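Local coordinates for protein fimbrium subunit Fim1C (Bacteroides vulgatus, PDB 4QB7) that is probably a component of the tip of fimbriae, the surface filaments that mediate cell adhesion and biofilm formation, at residues Y45-S48 against S54-G57; A50-E55 against T92-A97. All coordinates share one frame; numbering follows the deposited sequence.

Interaction 1 of 2, residues Y45-S48 against S54-G57; sequences YQTS and SEKG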
loop_
_atom_site.group_PDB
_atom_site.type_symbol
_atom_site.label_atom_id
_atom_site.label_comp_id
_atom_site.label_asym_id
_atom_site.label_seq_id
_atom_site.Cartn_x
_atom_site.Cartn_y
_atom_site.Cartn_z
ATOM N N TYR A 45 -10.051 -23.950 5.957
ATOM C CA TYR A 45 -11.245 -24.376 6.680
ATOM C C TYR A 45 -11.875 -25.581 5.998
ATOM O O TYR A 45 -12.395 -25.486 4.884
ATOM C CB TYR A 45 -12.258 -23.208 6.717
ATOM C CG TYR A 45 -11.797 -21.935 7.395
ATOM C CD1 TYR A 45 -10.837 -21.111 6.806
ATOM C CD2 TYR A 45 -12.411 -21.481 8.552
ATOM C CE1 TYR A 45 -10.438 -19.912 7.403
ATOM C CE2 TYR A 45 -12.042 -20.267 9.140
ATOM C CZ TYR A 45 -11.023 -19.513 8.586
ATOM O OH TYR A 45 -10.638 -18.340 9.179
ATOM N N GLN A 46 -11.826 -26.715 6.655
ATOM C CA GLN A 46 -12.451 -27.923 6.129
ATOM C C GLN A 46 -13.944 -27.976 6.547
ATOM O O GLN A 46 -14.272 -27.853 7.735
ATOM C CB GLN A 46 -11.703 -29.183 6.579
ATOM C CG GLN A 46 -12.205 -30.422 5.871
ATOM C CD GLN A 46 -11.530 -31.643 6.381
ATOM O OE1 GLN A 46 -10.805 -32.320 5.657
ATOM N NE2 GLN A 46 -11.746 -31.942 7.648
ATOM N N THR A 47 -14.826 -28.115 5.545
ATOM C CA THR A 47 -16.272 -28.218 5.711
ATOM C C THR A 47 -16.737 -29.545 5.117
ATOM O O THR A 47 -15.962 -30.263 4.474
ATOM C CB THR A 47 -17.023 -27.036 5.017
ATOM O OG1 THR A 47 -17.114 -27.270 3.609
ATOM C CG2 THR A 47 -16.450 -25.654 5.322
ATOM N N SER A 48 -18.027 -29.828 5.235
ATOM C CA SER A 48 -18.615 -30.968 4.549
ATOM C C SER A 48 -18.868 -30.552 3.080
ATOM O O SER A 48 -18.623 -29.400 2.711
ATOM C CB SER A 48 -19.915 -31.384 5.234
ATOM O OG SER A 48 -21.001 -30.540 4.888
ATOM N N SER A 54 -22.736 -22.109 3.519
ATOM C CA SER A 54 -23.675 -22.784 4.414
ATOM C C SER A 54 -23.104 -22.932 5.832
ATOM O O SER A 54 -23.810 -22.659 6.806
ATOM C CB SER A 54 -24.017 -24.167 3.860
ATOM O OG SER A 54 -25.279 -24.621 4.333
ATOM N N GLU A 55 -21.825 -23.345 5.946
ATOM C CA GLU A 55 -21.183 -23.677 7.211
ATOM C C GLU A 55 -20.164 -22.699 7.795
ATOM O O GLU A 55 -19.759 -22.933 8.928
ATOM C CB GLU A 55 -20.479 -25.019 7.044
ATOM C CG GLU A 55 -21.445 -26.155 6.741
ATOM C CD GLU A 55 -20.835 -27.535 6.703
ATOM O OE1 GLU A 55 -19.629 -27.674 7.015
ATOM O OE2 GLU A 55 -21.587 -28.492 6.411
ATOM N N LYS A 56 -19.735 -21.633 7.084
ATOM C CA LYS A 56 -18.697 -20.712 7.587
ATOM C C LYS A 56 -18.969 -20.158 8.991
ATOM O O LYS A 56 -18.022 -19.966 9.747
ATOM C CB LYS A 56 -18.421 -19.532 6.624
ATOM C CG LYS A 56 -19.580 -18.617 6.290
ATOM C CD LYS A 56 -19.290 -17.774 5.072
ATOM C CE LYS A 56 -20.377 -16.744 4.859
ATOM N NZ LYS A 56 -19.845 -15.536 4.196
ATOM N N GLY A 57 -20.234 -19.905 9.308
ATOM C CA GLY A 57 -20.660 -19.341 10.579
ATOM C C GLY A 57 -20.130 -20.043 11.812
ATOM O O GLY A 57 -19.796 -19.363 12.785
HETATM O O HOH W 1 -17.519 -27.263 8.783
#

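Interaction 2 of 2, residues A50-E55 against T92-A97; sequences AGWNSE and TFFAYA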
loop_
_atom_site.group_PDB
_atom_site.type_symbol
_atom_site.label_atom_id
_atom_site.label_comp_id
_atom_site.label_asym_id
_atom_site.label_seq_id
_atom_site.Cartn_x
_atom_site.Cartn_y
_atom_site.Cartn_z
ATOM N N ALA A 50 -21.590 -29.761 1.943
ATOM C CA ALA A 50 -22.601 -28.670 2.023
ATOM C C ALA A 50 -21.986 -27.299 1.647
ATOM O O ALA A 50 -22.656 -26.482 1.014
ATOM C CB ALA A 50 -23.228 -28.602 3.412
ATOM N N GLY A 51 -20.717 -27.093 2.006
ATOM C CA GLY A 51 -19.949 -25.926 1.604
ATOM C C GLY A 51 -19.722 -24.802 2.584
ATOM O O GLY A 51 -20.352 -24.718 3.642
ATOM N N TRP A 52 -18.872 -23.873 2.150
ATOM C CA TRP A 52 -18.410 -22.725 2.908
ATOM C C TRP A 52 -19.519 -21.744 3.275
ATOM O O TRP A 52 -19.626 -21.407 4.442
ATOM C CB TRP A 52 -17.286 -22.006 2.144
ATOM C CG TRP A 52 -16.765 -20.788 2.836
ATOM C CD1 TRP A 52 -16.858 -19.504 2.400
ATOM C CD2 TRP A 52 -16.090 -20.737 4.106
ATOM N NE1 TRP A 52 -16.285 -18.650 3.318
ATOM C CE2 TRP A 52 -15.814 -19.377 4.379
ATOM C CE3 TRP A 52 -15.699 -21.710 5.047
ATOM C CZ2 TRP A 52 -15.154 -18.960 5.540
ATOM C CZ3 TRP A 52 -15.062 -21.292 6.209
ATOM C CH2 TRP A 52 -14.796 -19.932 6.446
ATOM N N ASN A 53 -20.327 -21.279 2.318
ATOM C CA ASN A 53 -21.344 -20.278 2.643
ATOM C C ASN A 53 -22.396 -20.828 3.622
ATOM O O ASN A 53 -22.803 -20.111 4.523
ATOM C CB ASN A 53 -21.975 -19.669 1.382
ATOM C CG ASN A 53 -20.989 -18.810 0.587
ATOM O OD1 ASN A 53 -20.678 -19.107 -0.579
ATOM N ND2 ASN A 53 -20.432 -17.743 1.203
ATOM N N SER A 54 -22.736 -22.109 3.519
ATOM C CA SER A 54 -23.675 -22.784 4.414
ATOM C C SER A 54 -23.104 -22.932 5.832
ATOM O O SER A 54 -23.810 -22.659 6.806
ATOM C CB SER A 54 -24.017 -24.167 3.860
ATOM O OG SER A 54 -25.279 -24.621 4.333
ATOM N N GLU A 55 -21.825 -23.345 5.946
ATOM C CA GLU A 55 -21.183 -23.677 7.211
ATOM C C GLU A 55 -20.164 -22.699 7.795
ATOM O O GLU A 55 -19.759 -22.933 8.928
ATOM C CB GLU A 55 -20.479 -25.019 7.044
ATOM C CG GLU A 55 -21.445 -26.155 6.741
ATOM C CD GLU A 55 -20.835 -27.535 6.703
ATOM O OE1 GLU A 55 -19.629 -27.674 7.015
ATOM O OE2 GLU A 55 -21.587 -28.492 6.411
ATOM N N THR A 92 -11.732 -24.630 2.169
ATOM C CA THR A 92 -11.757 -23.230 1.784
ATOM C C THR A 92 -10.459 -22.592 2.267
ATOM O O THR A 92 -10.075 -22.722 3.440
ATOM C CB THR A 92 -13.026 -22.528 2.296
ATOM O OG1 THR A 92 -14.090 -22.925 1.454
ATOM C CG2 THR A 92 -12.933 -21.008 2.215
ATOM N N PHE A 93 -9.796 -21.893 1.343
ATOM C CA PHE A 93 -8.524 -21.246 1.594
ATOM C C PHE A 93 -8.655 -19.737 1.551
ATOM O O PHE A 93 -9.535 -19.190 0.882
ATOM C CB PHE A 93 -7.477 -21.724 0.562
ATOM C CG PHE A 93 -7.224 -23.218 0.577
ATOM C CD1 PHE A 93 -8.025 -24.084 -0.163
ATOM C CD2 PHE A 93 -6.187 -23.759 1.333
ATOM C CE1 PHE A 93 -7.809 -25.468 -0.123
ATOM C CE2 PHE A 93 -5.969 -25.139 1.366
ATOM C CZ PHE A 93 -6.770 -25.985 0.623
ATOM N N PHE A 94 -7.769 -19.080 2.316
ATOM C CA PHE A 94 -7.503 -17.642 2.394
ATOM C C PHE A 94 -5.999 -17.493 2.532
ATOM O O PHE A 94 -5.340 -18.402 3.046
ATOM C CB PHE A 94 -8.243 -16.963 3.570
ATOM C CG PHE A 94 -9.739 -17.120 3.535
ATOM C CD1 PHE A 94 -10.526 -16.271 2.762
ATOM C CD2 PHE A 94 -10.364 -18.126 4.265
ATOM C CE1 PHE A 94 -11.915 -16.428 2.727
ATOM C CE2 PHE A 94 -11.756 -18.270 4.241
ATOM C CZ PHE A 94 -12.516 -17.435 3.456
ATOM N N ALA A 95 -5.452 -16.367 2.101
ATOM C CA ALA A 95 -4.017 -16.141 2.210
ATOM C C ALA A 95 -3.733 -14.655 2.335
ATOM O O ALA A 95 -4.542 -13.847 1.885
ATOM C CB ALA A 95 -3.301 -16.713 0.998
ATOM N N TYR A 96 -2.592 -14.306 2.943
ATOM C CA TYR A 96 -2.111 -12.923 3.080
ATOM C C TYR A 96 -0.578 -12.917 2.919
ATOM O O TYR A 96 0.087 -13.954 3.041
ATOM C CB TYR A 96 -2.540 -12.292 4.446
ATOM C CG TYR A 96 -1.701 -12.782 5.604
ATOM C CD1 TYR A 96 -1.938 -14.026 6.182
ATOM C CD2 TYR A 96 -0.585 -12.062 6.038
ATOM C CE1 TYR A 96 -1.087 -14.548 7.152
ATOM C CE2 TYR A 96 0.292 -12.589 6.986
ATOM C CZ TYR A 96 0.035 -13.836 7.535
ATOM O OH TYR A 96 0.857 -14.351 8.503
ATOM N N ALA A 97 -0.022 -11.744 2.682
ATOM C CA ALA A 97 1.425 -11.563 2.577
ATOM C C ALA A 97 1.771 -10.104 2.866
ATOM O O ALA A 97 0.918 -9.230 2.663
ATOM C CB ALA A 97 1.958 -12.006 1.222
#

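Interaction 1 of 2, residues Y45-S48 against S54-G57
The short connection from strand 40-47 to helix 52-55 is closed by Ser48, just past the strand, and Glu55, in the helix. The Glu55 carboxylate reaches back to the chain that precedes the helix and uses both of its oxygens there. The N-H of Ser48 points at Glu55 OE1, 3.2 Å from Ser48 N. The bond is nearly straight, 170° at the hydrogen, and comes from above the carboxylate plane. The hydroxyl OG of Ser48 donates to Glu55 OE2 at 2.6 Å. It meets that oxygen on the syn side, 33° out of the plane. Ser48 OG lies between its own backbone N and carbonyl carbon (chi1 79°), which lets hydroxyl and N-H address the same carboxylate. The two bonds limit how the carboxylate can turn. The Glu55 chain is extended beyond CG, and this carries the group across to the serine.

Thr47 sets its CB 3.3 Å from Glu55 OE1, and the two side chains cross obliquely. Its OG1 is used within its own segment and donates to Ser48 O at 2.8 Å, on a lone pair in the carbonyl plane. A water also donates to Glu55 OE1, at 2.8 Å. Its second bond, to Gln46 O, is weak. These N-H, O-H and water donors would probably stabilise the negative charge of the glutamate.

Ser48 OG is also hydrogen-bonded to Ala50 N, so the start of the loop is an ST turn. The next residue after Glu55, Lys56, sends the end of its side chain away to a salt bridge with Asp211. Overall this is a tight strand-to-helix connection, with an ST turn at the strand end and a helix glutamate clasping the N-H and hydroxyl of one serine.

Interaction 2 of 2, residues A50-E55 against T92-A97
Just after Gly51, the N-cap of helix 52-55, Trp52 lays its indole against Thr92 and Phe94 of strand 90-97. Gly51 O accepts the first helical bond, from Glu55 N at 3.1 Å. At the backbone angles of Gly51 (phi 103°) a side chain would jam against the carbonyl oxygen of Ala50, which calls for glycine. Trp52 follows, with CG anti to its backbone N (chi1 179°), which turns the indole toward the strand. Thr92 CG2 makes a CH-pi contact over the face of the five-membered ring, 3.8 Å from its centroid. Thr92 OG1 packs 3.4 Å from Trp52 CB and finds its polar partner in the backbone N of Asp150. Phe94 makes an offset edge-to-face pair with the six-membered ring, centroids 5.6 Å apart and planes at 61°. Trp52 CZ2 and Phe94 CZ are 3.7 Å apart. With an alanine here in place of Trp52, the Thr92 methyl and the Phe94 edge would probably lose their aromatic partner, and a gap is likely to open between helix and sheet. The helix thus rests by one buried residue on strand 90-97, which runs antiparallel beside strand 40-47, while the carboxylate of Asp150 takes the N-H of Trp52.

The segments of interactions 1 and 2 overlap at Ser54 and Glu55, and the centres of the two contacts lie about 7 Å apart. Helix 52-55 turns its Glu55 to Ser48, just past strand 40-47, and to Thr47 at the strand's end, and its Trp52 to strand 90-97, so it packs against two neighbouring strands of one sheet. Tyr45 joins the two contacts. Its backbone N is 2.8 Å from Thr92 O, a probable hydrogen bond between the strands. Its CB packs 3.4 Å from Trp52 CZ3, and its CE1 lies 3.6 Å from Phe94 CD2. Thr47 CG2 adds a looser touch, 4.0 Å from Trp52 CE3. The polar clasp of interaction 1 therefore borders the buried aromatic packing of interaction 2.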